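Local coordinates for protein beta-galacturonidase (Eisenbergiella tayi, PDB 6NCW) that hydrolyses beta-linked galacturonides as a family 2 glycoside hydrolase, and may also act as a beta-glucuronidase, at residues G89-Y92 / P97-V100. Residues are numbered along the deposited sequence; the frame is centred on the assembly and turned at random.
Sequences GSHY and PFDV
The imidazole of His-91 lies flat against the phenyl ring of Phe-98 in an offset stack, with the ring centroids 4.0 Å apart and the planes only 10° from parallel. The offset puts the His-91 methylene over the middle of the phenyl face: CB of His-91 sits 3.4 Å from the Phe-98 ring centroid, a CH-pi contact almost on the ring normal. With CG of Phe-98 between its backbone N and carbonyl carbon (chi1 63°) and the ring turned by chi2 of -81°, the phenyl face is brought against His-91. On its polar side, His-91 uses NE2 for a hydrogen bond to Glu-359 of helix 349-364, which should help fix the rotation of the imidazole over Phe-98. This is a beta-sandwich interface: segments 89-92 and 97-100 run roughly antiparallel, joined by a short connection, yet their strands, 86-92 and 98-105, belong to two different sheets. No hydrogen bond links the two segments; the backbone of His-91 pairs with Ala-79, while that of Phe-98 pairs with Phe-72. Aliphatic packing continues the interface where the CA atoms of Gly-89 and Val-100 approach to 5.9 Å. There Val-100 CG2, anti to its own carbonyl carbon, rests 4.1 Å from Gly-89 CA, against backbone that bears no side chain.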
loop_
_atom_site.group_PDB
_atom_site.type_symbol
_atom_site.label_atom_id
_atom_site.label_comp_id
_atom_site.label_asym_id
_atom_site.label_seq_id
_atom_site.Cartn_x
_atom_site.Cartn_y
_atom_site.Cartn_z
ATOM N N GLY A 89 21.395 -42.727 2.984
ATOM C CA GLY A 89 21.468 -41.786 4.086
ATOM C C GLY A 89 20.126 -41.128 4.327
ATOM O O GLY A 89 19.246 -41.116 3.460
ATOM N N SER A 90 19.982 -40.593 5.533
ATOM C CA SER A 90 18.777 -39.856 5.887
ATOM C C SER A 90 19.115 -38.847 6.973
ATOM O O SER A 90 20.157 -38.941 7.635
ATOM C CB SER A 90 17.658 -40.794 6.341
ATOM O OG SER A 90 17.898 -41.234 7.655
ATOM N N HIS A 91 18.222 -37.873 7.148
ATOM C CA HIS A 91 18.493 -36.779 8.073
ATOM C C HIS A 91 17.198 -36.099 8.489
ATOM O O HIS A 91 16.223 -36.071 7.736
ATOM C CB HIS A 91 19.436 -35.749 7.449
ATOM C CG HIS A 91 19.897 -34.688 8.402
ATOM N ND1 HIS A 91 19.401 -33.398 8.381
ATOM C CD2 HIS A 91 20.833 -34.717 9.381
ATOM C CE1 HIS A 91 20.016 -32.682 9.308
ATOM N NE2 HIS A 91 20.886 -33.459 9.932
ATOM N N TYR A 92 17.206 -35.567 9.707
ATOM C CA TYR A 92 16.145 -34.716 10.218
ATOM C C TYR A 92 16.772 -33.437 10.750
ATOM O O TYR A 92 17.838 -33.481 11.387
ATOM C CB TYR A 92 15.330 -35.389 11.338
ATOM C CG TYR A 92 14.275 -34.474 11.919
ATOM C CD1 TYR A 92 13.011 -34.421 11.359
ATOM C CD2 TYR A 92 14.554 -33.629 13.010
ATOM C CE1 TYR A 92 12.027 -33.568 11.868
ATOM C CE2 TYR A 92 13.574 -32.761 13.529
ATOM C CZ TYR A 92 12.313 -32.736 12.949
ATOM O OH TYR A 92 11.306 -31.900 13.431
ATOM N N PRO A 97 24.155 -29.327 9.091
ATOM C CA PRO A 97 24.697 -30.118 7.980
ATOM C C PRO A 97 24.848 -31.584 8.360
ATOM O O PRO A 97 24.878 -31.955 9.537
ATOM C CB PRO A 97 26.065 -29.474 7.713
ATOM C CG PRO A 97 26.456 -28.859 9.014
ATOM C CD PRO A 97 25.191 -28.545 9.790
ATOM N N PHE A 98 24.894 -32.421 7.332
ATOM C CA PHE A 98 25.096 -33.860 7.501
ATOM C C PHE A 98 25.828 -34.370 6.269
ATOM O O PHE A 98 25.972 -33.652 5.276
ATOM C CB PHE A 98 23.769 -34.621 7.719
ATOM C CG PHE A 98 22.788 -34.553 6.534
ATOM C CD1 PHE A 98 21.971 -33.443 6.345
ATOM C CD2 PHE A 98 22.674 -35.613 5.644
ATOM C CE1 PHE A 98 21.059 -33.391 5.289
ATOM C CE2 PHE A 98 21.776 -35.574 4.582
ATOM C CZ PHE A 98 20.959 -34.456 4.403
ATOM N N ASP A 99 26.307 -35.613 6.331
ATOM C CA ASP A 99 27.020 -36.163 5.182
ATOM C C ASP A 99 26.670 -37.633 4.965
ATOM O O ASP A 99 26.178 -38.325 5.860
ATOM C CB ASP A 99 28.555 -35.978 5.302
ATOM C CG ASP A 99 29.200 -36.828 6.417
ATOM O OD1 ASP A 99 28.564 -37.746 6.974
ATOM O OD2 ASP A 99 30.377 -36.561 6.739
ATOM N N VAL A 100 26.927 -38.089 3.740
ATOM C CA VAL A 100 26.832 -39.489 3.350
ATOM C C VAL A 100 28.195 -39.900 2.827
ATOM O O VAL A 100 28.775 -39.200 1.986
ATOM C CB VAL A 100 25.756 -39.716 2.274
ATOM C CG1 VAL A 100 25.731 -41.173 1.842
ATOM C CG2 VAL A 100 24.395 -39.278 2.789
#